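Local structure of arginine decarboxylase (Campylobacter jejuni subsp. jejuni, 3NZP) at residues D480-S485 with M525-F530; L332-L337 with V442-F447; H532-I537 with I551-I556. The protein probably catalyses the pyridoxal-phosphate-dependent decarboxylation of arginine to agmatine, feeding the synthesis of spermidine and other polyamines. All coordinates share one frame; numbering follows the deposited sequence.

Contact 1: residues D480-S485 with M525-F530; sequences DITCDS and MKHNLF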
loop_
_atom_site.group_PDB
_atom_site.type_symbol
_atom_site.label_atom_id
_atom_site.label_comp_id
_atom_site.label_asym_id
_atom_site.label_seq_id
_atom_site.Cartn_x
_atom_site.Cartn_y
_atom_site.Cartn_z
ATOM N N ASP B 480 -11.160 -7.485 9.044
ATOM C CA ASP B 480 -11.819 -6.190 8.973
ATOM C C ASP B 480 -13.063 -6.199 8.086
ATOM O O ASP B 480 -13.339 -7.175 7.388
ATOM C CB ASP B 480 -10.843 -5.122 8.472
ATOM C CG ASP B 480 -10.581 -5.221 6.980
ATOM O OD1 ASP B 480 -9.800 -4.391 6.454
ATOM O OD2 ASP B 480 -11.158 -6.123 6.328
ATOM N N ILE B 481 -13.808 -5.099 8.117
ATOM C CA ILE B 481 -15.024 -4.967 7.332
ATOM C C ILE B 481 -14.706 -4.564 5.901
ATOM O O ILE B 481 -14.784 -3.397 5.545
ATOM C CB ILE B 481 -15.957 -3.927 7.958
ATOM C CG1 ILE B 481 -15.168 -2.639 8.232
ATOM C CG2 ILE B 481 -16.560 -4.484 9.242
ATOM C CD1 ILE B 481 -16.014 -1.422 8.597
ATOM N N THR B 482 -14.334 -5.539 5.082
ATOM C CA THR B 482 -14.008 -5.279 3.688
ATOM C C THR B 482 -14.367 -6.489 2.832
ATOM O O THR B 482 -14.248 -7.635 3.277
ATOM C CB THR B 482 -12.503 -4.974 3.513
ATOM O OG1 THR B 482 -12.166 -3.791 4.246
ATOM C CG2 THR B 482 -12.168 -4.752 2.047
ATOM N N CYS B 483 -14.820 -6.229 1.609
ATOM C CA CYS B 483 -15.186 -7.301 0.685
ATOM C C CYS B 483 -13.967 -8.189 0.462
ATOM O O CYS B 483 -13.997 -9.402 0.725
ATOM C CB CYS B 483 -15.634 -6.712 -0.653
ATOM S SG CYS B 483 -16.903 -5.468 -0.503
ATOM N N ASP B 484 -12.900 -7.553 -0.020
ATOM C CA ASP B 484 -11.633 -8.214 -0.303
ATOM C C ASP B 484 -11.230 -9.155 0.815
ATOM O O ASP B 484 -10.991 -8.736 1.947
ATOM C CB ASP B 484 -10.524 -7.176 -0.524
ATOM C CG ASP B 484 -9.141 -7.809 -0.649
ATOM O OD1 ASP B 484 -8.968 -8.724 -1.482
ATOM O OD2 ASP B 484 -8.224 -7.384 0.083
ATOM N N SER B 485 -11.158 -10.436 0.483
ATOM C CA SER B 485 -10.783 -11.448 1.449
ATOM C C SER B 485 -9.320 -11.284 1.839
ATOM O O SER B 485 -8.885 -11.817 2.853
ATOM C CB SER B 485 -11.017 -12.849 0.870
ATOM O OG SER B 485 -10.225 -13.078 -0.284
HETATM N N MSE B 525 -3.413 3.257 2.432
HETATM C CA MSE B 525 -3.987 3.171 1.091
HETATM C C MSE B 525 -5.402 3.736 1.022
HETATM O O MSE B 525 -5.742 4.423 0.056
HETATM C CB MSE B 525 -3.988 1.717 0.602
HETATM C CG MSE B 525 -2.613 1.121 0.332
HETATM SE SE MSE B 525 -2.576 -0.769 0.863
HETATM C CE MSE B 525 -3.629 -1.488 -0.615
ATOM N N LYS B 526 -6.224 3.450 2.037
ATOM C CA LYS B 526 -7.603 3.965 2.060
ATOM C C LYS B 526 -8.427 3.198 1.010
ATOM O O LYS B 526 -9.012 3.785 0.076
ATOM C CB LYS B 526 -7.562 5.484 1.771
ATOM C CG LYS B 526 -8.885 6.213 1.470
ATOM C CD LYS B 526 -8.553 7.657 1.047
ATOM C CE LYS B 526 -7.555 7.645 -0.141
ATOM N NZ LYS B 526 -6.566 8.773 -0.307
ATOM N N HIS B 527 -8.453 1.875 1.198
ATOM C CA HIS B 527 -9.146 0.935 0.319
ATOM C C HIS B 527 -10.557 1.366 -0.130
ATOM O O HIS B 527 -10.693 2.264 -0.971
ATOM C CB HIS B 527 -9.178 -0.441 0.977
ATOM C CG HIS B 527 -9.017 -1.563 0.007
ATOM N ND1 HIS B 527 -8.044 -1.572 -0.968
ATOM C CD2 HIS B 527 -9.714 -2.712 -0.146
ATOM C CE1 HIS B 527 -8.149 -2.678 -1.684
ATOM N NE2 HIS B 527 -9.156 -3.386 -1.205
ATOM N N ASN B 528 -11.606 0.750 0.409
ATOM C CA ASN B 528 -12.969 1.117 0.010
ATOM C C ASN B 528 -13.388 2.474 0.562
ATOM O O ASN B 528 -14.446 2.603 1.176
ATOM C CB ASN B 528 -13.972 0.049 0.468
ATOM C CG ASN B 528 -13.776 -1.283 -0.240
ATOM O OD1 ASN B 528 -14.456 -2.268 0.059
ATOM N ND2 ASN B 528 -12.846 -1.315 -1.188
ATOM N N LEU B 529 -12.554 3.485 0.330
ATOM C CA LEU B 529 -12.797 4.858 0.786
ATOM C C LEU B 529 -12.849 5.018 2.299
ATOM O O LEU B 529 -13.261 6.069 2.788
ATOM C CB LEU B 529 -14.083 5.430 0.162
ATOM C CG LEU B 529 -13.968 5.815 -1.314
ATOM C CD1 LEU B 529 -15.293 6.311 -1.877
ATOM C CD2 LEU B 529 -12.897 6.888 -1.438
ATOM N N PHE B 530 -12.439 3.992 3.045
ATOM C CA PHE B 530 -12.445 4.103 4.506
ATOM C C PHE B 530 -11.329 5.071 4.874
ATOM O O PHE B 530 -10.157 4.698 4.887
ATOM C CB PHE B 530 -12.203 2.736 5.178
ATOM C CG PHE B 530 -13.362 1.782 5.061
ATOM C CD1 PHE B 530 -13.368 0.783 4.095
ATOM C CD2 PHE B 530 -14.468 1.910 5.895
ATOM C CE1 PHE B 530 -14.468 -0.075 3.956
ATOM C CE2 PHE B 530 -15.574 1.058 5.766
ATOM C CZ PHE B 530 -15.572 0.067 4.794
#
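The active site that fold-type III decarboxylases share between two subunits is bordered here by two loops, 480-485 and 525-530, which meet where C483 and T482 approach N528. C483, the predicted proton donor, touches pyridoxal phosphate and packs on G133 of the second subunit, while N528 lies against K86 of that subunit and accepts a hydrogen bond at its backbone O from S112 of the same neighbour. Between the loops the contact is made by packing alone. C483 SG lies 4.1 Å from N528 OD1, too loose for more than van der Waals contact. T482 divides its two branches: with chi1 at -62°, OG1 turns back among I481 O and the D480 carboxylate oxygens, with weak geometry to each and no acceptor singled out, whereas CG2 crosses to the other loop. There CG2 sits 3.9 Å from H527 CD2, at the imidazole edge and near its plane, and beside N528 OD1. D484 CB reaches the same edge, 4.1 Å from H527 NE2. The ring also stacks on F447. D484 OD1 bonds to D486 N, within its own loop, while OD2 lies near H527 NE2 without touching it. The F530 ring approaches I481 obliquely: CZ lies 3.6 Å from the backbone O of I481, at the centre of an inverse gamma turn, and CE2 meets the methyl CD1 of I481 at 3.8 Å.

Contact 2: residues L332-L337 with V442-F447; sequences LIAPVL and VNFSLF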
loop_
_atom_site.group_PDB
_atom_site.type_symbol
_atom_site.label_atom_id
_atom_site.label_comp_id
_atom_site.label_asym_id
_atom_site.label_seq_id
_atom_site.Cartn_x
_atom_site.Cartn_y
_atom_site.Cartn_z
ATOM N N LEU B 332 -3.853 1.502 17.669
ATOM C CA LEU B 332 -5.075 1.514 16.876
ATOM C C LEU B 332 -6.117 0.638 17.555
ATOM O O LEU B 332 -6.013 -0.583 17.525
ATOM C CB LEU B 332 -4.788 0.986 15.466
ATOM C CG LEU B 332 -5.867 1.187 14.390
ATOM C CD1 LEU B 332 -6.950 0.150 14.515
ATOM C CD2 LEU B 332 -6.433 2.592 14.520
ATOM N N ILE B 333 -7.107 1.260 18.186
ATOM C CA ILE B 333 -8.170 0.521 18.867
ATOM C C ILE B 333 -9.378 0.378 17.950
ATOM O O ILE B 333 -9.809 1.352 17.323
ATOM C CB ILE B 333 -8.646 1.247 20.141
ATOM C CG1 ILE B 333 -7.563 1.202 21.210
ATOM C CG2 ILE B 333 -9.949 0.648 20.632
ATOM C CD1 ILE B 333 -6.566 2.321 21.088
ATOM N N ALA B 334 -9.929 -0.829 17.878
ATOM C CA ALA B 334 -11.100 -1.085 17.040
ATOM C C ALA B 334 -12.041 -2.062 17.732
ATOM O O ALA B 334 -11.632 -3.143 18.139
ATOM C CB ALA B 334 -10.665 -1.642 15.702
ATOM N N PRO B 335 -13.321 -1.685 17.887
ATOM C CA PRO B 335 -14.312 -2.548 18.539
ATOM C C PRO B 335 -14.730 -3.740 17.669
ATOM O O PRO B 335 -14.797 -3.633 16.445
ATOM C CB PRO B 335 -15.469 -1.585 18.811
ATOM C CG PRO B 335 -15.411 -0.665 17.656
ATOM C CD PRO B 335 -13.924 -0.389 17.516
ATOM N N VAL B 336 -15.006 -4.876 18.302
ATOM C CA VAL B 336 -15.411 -6.054 17.549
ATOM C C VAL B 336 -16.879 -5.933 17.179
ATOM O O VAL B 336 -17.735 -5.951 18.054
ATOM C CB VAL B 336 -15.248 -7.351 18.350
ATOM C CG1 VAL B 336 -15.467 -8.544 17.429
ATOM C CG2 VAL B 336 -13.874 -7.417 18.981
ATOM N N LEU B 337 -17.168 -5.816 15.884
ATOM C CA LEU B 337 -18.540 -5.691 15.405
ATOM C C LEU B 337 -19.318 -6.987 15.503
ATOM O O LEU B 337 -20.324 -7.043 16.200
ATOM C CB LEU B 337 -18.552 -5.213 13.969
ATOM C CG LEU B 337 -17.804 -3.897 13.770
ATOM C CD1 LEU B 337 -17.703 -3.539 12.287
ATOM C CD2 LEU B 337 -18.529 -2.826 14.548
ATOM N N VAL B 442 -13.580 -6.858 13.109
ATOM C CA VAL B 442 -13.212 -5.598 13.756
ATOM C C VAL B 442 -13.533 -4.396 12.891
ATOM O O VAL B 442 -13.261 -4.382 11.692
ATOM C CB VAL B 442 -11.707 -5.531 14.088
ATOM C CG1 VAL B 442 -11.492 -4.719 15.357
ATOM C CG2 VAL B 442 -11.132 -6.925 14.230
ATOM N N ASN B 443 -14.091 -3.377 13.527
ATOM C CA ASN B 443 -14.476 -2.155 12.842
ATOM C C ASN B 443 -13.279 -1.297 12.457
ATOM O O ASN B 443 -13.002 -0.283 13.099
ATOM C CB ASN B 443 -15.410 -1.334 13.738
ATOM C CG ASN B 443 -16.110 -0.219 12.988
ATOM O OD1 ASN B 443 -16.796 0.605 13.595
ATOM N ND2 ASN B 443 -15.949 -0.190 11.662
ATOM N N PHE B 444 -12.558 -1.702 11.425
ATOM C CA PHE B 444 -11.419 -0.919 10.981
ATOM C C PHE B 444 -11.002 -1.454 9.630
ATOM O O PHE B 444 -11.639 -2.361 9.099
ATOM C CB PHE B 444 -10.252 -1.019 11.963
ATOM C CG PHE B 444 -9.459 -2.272 11.822
ATOM C CD1 PHE B 444 -10.061 -3.514 12.010
ATOM C CD2 PHE B 444 -8.111 -2.221 11.485
ATOM C CE1 PHE B 444 -9.333 -4.697 11.861
ATOM C CE2 PHE B 444 -7.368 -3.395 11.331
ATOM C CZ PHE B 444 -7.983 -4.638 11.522
ATOM N N SER B 445 -9.933 -0.902 9.074
ATOM C CA SER B 445 -9.461 -1.344 7.771
ATOM C C SER B 445 -8.008 -1.824 7.860
ATOM O O SER B 445 -7.134 -1.093 8.343
ATOM C CB SER B 445 -9.597 -0.190 6.761
ATOM O OG SER B 445 -9.325 -0.609 5.431
ATOM N N LEU B 446 -7.763 -3.058 7.408
ATOM C CA LEU B 446 -6.418 -3.653 7.411
ATOM C C LEU B 446 -5.576 -3.128 6.246
ATOM O O LEU B 446 -4.479 -3.622 5.987
ATOM C CB LEU B 446 -6.497 -5.186 7.328
ATOM C CG LEU B 446 -6.679 -5.951 8.648
ATOM C CD1 LEU B 446 -6.944 -7.419 8.371
ATOM C CD2 LEU B 446 -5.432 -5.796 9.505
ATOM N N PHE B 447 -6.110 -2.139 5.538
ATOM C CA PHE B 447 -5.415 -1.522 4.425
ATOM C C PHE B 447 -5.196 -0.066 4.759
ATOM O O PHE B 447 -4.265 0.560 4.270
ATOM C CB PHE B 447 -6.234 -1.632 3.141
ATOM C CG PHE B 447 -6.218 -3.003 2.534
ATOM C CD1 PHE B 447 -6.826 -4.073 3.186
ATOM C CD2 PHE B 447 -5.556 -3.237 1.330
ATOM C CE1 PHE B 447 -6.774 -5.355 2.649
ATOM C CE2 PHE B 447 -5.497 -4.517 0.785
ATOM C CZ PHE B 447 -6.105 -5.579 1.447
#
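A334 and F444 form the middle of this buried contact, their CB atoms 3.8 Å apart, with CG1 of V442 packed against the same alanine methyl. The phenyl ring of F444 is swung over by a chi1 of 80°, which sets CG between its backbone N and carbonyl carbon; its CD2 then meets L332 CD1 at 4.0 Å, the two side chains running obliquely to one another. F513 stacks on the same ring. Farther along the strand the isobutyl group of L337 packs against N443 CB, CD1 at 3.5 Å, and the P335 ring leans on that CB through CG at 4.0 Å. All this belongs to the mixed beta sheet of the C-terminal domain, in which strand 330-341 runs antiparallel to strand 438-442. V336 and V442 make a non-hydrogen-bonded pair, CA to CA 4.4 Å, their side chains on one face. Just past that pair segment 442-447 leaves the strand through an inverse gamma turn centred on N443, spanned by a weak bond from F444 N to V442 O. Before it departs, N443 N gives a nearly straight hydrogen bond to P335 O, 3.0 Å long with an angle of 173° at the hydrogen.

Contact 3: residues H532-I537 with I551-I556; sequences HPTEAI and IEAQSI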
loop_
_atom_site.group_PDB
_atom_site.type_symbol
_atom_site.label_atom_id
_atom_site.label_comp_id
_atom_site.label_asym_id
_atom_site.label_seq_id
_atom_site.Cartn_x
_atom_site.Cartn_y
_atom_site.Cartn_z
ATOM N N HIS B 532 -8.947 7.855 7.072
ATOM C CA HIS B 532 -8.198 7.773 8.320
ATOM C C HIS B 532 -9.197 7.831 9.482
ATOM O O HIS B 532 -10.112 8.655 9.489
ATOM C CB HIS B 532 -7.182 8.925 8.373
ATOM C CG HIS B 532 -6.228 8.855 9.525
ATOM N ND1 HIS B 532 -6.629 8.552 10.810
ATOM C CD2 HIS B 532 -4.904 9.141 9.605
ATOM C CE1 HIS B 532 -5.598 8.660 11.630
ATOM N NE2 HIS B 532 -4.539 9.018 10.924
ATOM N N PRO B 533 -9.055 6.926 10.458
ATOM C CA PRO B 533 -9.966 6.909 11.600
ATOM C C PRO B 533 -9.750 8.104 12.512
ATOM O O PRO B 533 -8.765 8.819 12.377
ATOM C CB PRO B 533 -9.639 5.575 12.279
ATOM C CG PRO B 533 -8.203 5.376 11.962
ATOM C CD PRO B 533 -8.112 5.798 10.520
ATOM N N THR B 534 -10.683 8.338 13.426
ATOM C CA THR B 534 -10.530 9.459 14.334
ATOM C C THR B 534 -9.277 9.244 15.175
ATOM O O THR B 534 -9.023 8.138 15.645
ATOM C CB THR B 534 -11.731 9.586 15.267
ATOM O OG1 THR B 534 -12.891 9.935 14.508
ATOM C CG2 THR B 534 -11.474 10.641 16.312
ATOM N N GLU B 535 -8.478 10.288 15.352
ATOM C CA GLU B 535 -7.283 10.151 16.164
ATOM C C GLU B 535 -7.330 11.152 17.302
ATOM O O GLU B 535 -7.929 12.220 17.178
ATOM C CB GLU B 535 -6.027 10.369 15.330
ATOM C CG GLU B 535 -5.745 11.814 14.951
ATOM C CD GLU B 535 -4.392 11.965 14.243
ATOM O OE1 GLU B 535 -4.258 11.465 13.088
ATOM O OE2 GLU B 535 -3.466 12.571 14.854
ATOM N N ALA B 536 -6.714 10.796 18.422
ATOM C CA ALA B 536 -6.704 11.669 19.582
ATOM C C ALA B 536 -5.356 11.566 20.265
ATOM O O ALA B 536 -4.752 10.496 20.275
ATOM C CB ALA B 536 -7.811 11.262 20.547
ATOM N N ILE B 537 -4.893 12.676 20.833
ATOM C CA ILE B 537 -3.611 12.713 21.535
ATOM C C ILE B 537 -3.830 12.663 23.038
ATOM O O ILE B 537 -4.406 13.584 23.608
ATOM C CB ILE B 537 -2.865 13.982 21.194
ATOM C CG1 ILE B 537 -2.684 14.042 19.681
ATOM C CG2 ILE B 537 -1.543 14.036 21.957
ATOM C CD1 ILE B 537 -2.133 15.348 19.201
ATOM N N ILE B 551 -9.114 14.573 16.148
ATOM C CA ILE B 551 -9.332 14.815 14.725
ATOM C C ILE B 551 -10.390 13.796 14.339
ATOM O O ILE B 551 -10.107 12.601 14.194
ATOM C CB ILE B 551 -8.074 14.552 13.865
ATOM C CG1 ILE B 551 -6.941 15.465 14.291
ATOM C CG2 ILE B 551 -8.369 14.897 12.414
ATOM C CD1 ILE B 551 -7.284 16.926 14.113
ATOM N N GLU B 552 -11.616 14.266 14.190
ATOM C CA GLU B 552 -12.714 13.387 13.862
ATOM C C GLU B 552 -12.593 12.865 12.431
ATOM O O GLU B 552 -12.068 13.550 11.553
ATOM C CB GLU B 552 -14.030 14.144 14.078
ATOM C CG GLU B 552 -15.295 13.320 14.030
ATOM C CD GLU B 552 -16.429 14.039 14.712
ATOM O OE1 GLU B 552 -16.370 15.286 14.763
ATOM O OE2 GLU B 552 -17.369 13.376 15.196
ATOM N N ALA B 553 -13.058 11.641 12.207
ATOM C CA ALA B 553 -13.003 11.018 10.890
ATOM C C ALA B 553 -13.914 11.726 9.888
ATOM O O ALA B 553 -15.053 12.078 10.213
ATOM C CB ALA B 553 -13.394 9.564 11.003
ATOM N N GLN B 554 -13.416 11.929 8.670
ATOM C CA GLN B 554 -14.178 12.604 7.612
ATOM C C GLN B 554 -15.571 12.048 7.366
ATOM O O GLN B 554 -15.832 10.865 7.575
ATOM C CB GLN B 554 -13.434 12.515 6.286
ATOM C CG GLN B 554 -12.357 13.521 6.085
ATOM C CD GLN B 554 -11.963 13.615 4.628
ATOM O OE1 GLN B 554 -11.770 12.588 3.951
ATOM N NE2 GLN B 554 -11.848 14.844 4.126
ATOM N N SER B 555 -16.474 12.893 6.898
ATOM C CA SER B 555 -17.808 12.409 6.594
ATOM C C SER B 555 -17.763 11.926 5.155
ATOM O O SER B 555 -16.889 12.331 4.376
ATOM C CB SER B 555 -18.842 13.528 6.712
ATOM O OG SER B 555 -18.702 14.442 5.641
ATOM N N ILE B 556 -18.708 11.062 4.801
ATOM C CA ILE B 556 -18.793 10.530 3.441
ATOM C C ILE B 556 -18.665 11.665 2.427
ATOM O O ILE B 556 -17.894 11.580 1.474
ATOM C CB ILE B 556 -20.134 9.825 3.242
ATOM C CG1 ILE B 556 -20.151 8.530 4.026
ATOM C CG2 ILE B 556 -20.352 9.526 1.775
ATOM C CD1 ILE B 556 -21.495 7.888 3.973
#
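E535 and I551 exchange two backbone hydrogen bonds, as the antiparallel hydrogen-bonded pair near the open end of a beta hairpin built from strands 534-540 and 545-551. I551 N donates to E535 O over 2.8 Å at 157°, and E535 N returns a bond to I551 O at 3.1 Å. One residue earlier, at T534, a side-chain oxygen takes the place of a backbone acceptor. With chi1 at -67°, T534 places OG1 opposite its own carbonyl carbon and beside its backbone N, where it accepts a 2.9 Å bond from A553 N, bent to 140°. The hydroxyl thus ties the loop after I551 to T534, and CG2, the other branch, touches the carbonyl oxygen of I551. The H532 ring is held at both nitrogens: ND1 folds back to P533 O, donating at 2.7 Å to a lone pair in the carbonyl plane, although the oxygen is tilted somewhat from the imidazole plane, and NE2 bonds to E521.

The CB of A553 completes this end, 3.6 Å from T534 OG1 and close to the backbone O of H532. Beyond A553 the chain leads to helix 556-562, with S555 at its N-cap and its OG bonded to D558 N. On the face that holds both E535 and I551, their side chains run alongside each other in the same direction. The glutamate carboxylate continues beyond this apolar stretch to a salt bridge with R50 of the neighbouring strand 47-50, while I551 packs on D564 of the second subunit. Between these two outer partners, E535 CG packs 3.8 Å from I551 CB.

How the contacts relate
Along the chain contact 2 closes first, contact 1 follows, and contact 3 comes last, its first segment starting just after 525-530. Contacts 1 and 2 are neighbours, their centres about 11 Å apart, bound by a probable hydrogen bond from L446 N to D480 OD1 and by the packing of F447 against D484 and M525. Contact 3 lies about 14 Å from the centre of contact 2 and 16 Å from that of contact 1. Contacts 2 and 3 reach one mixed sheet, in which strand 47-50 joins strand 330-341 to the hairpin, and L332 touches P533 directly. Contacts 1 and 3 both touch the second subunit, contact 1 beside the cofactor and contact 3 away from it.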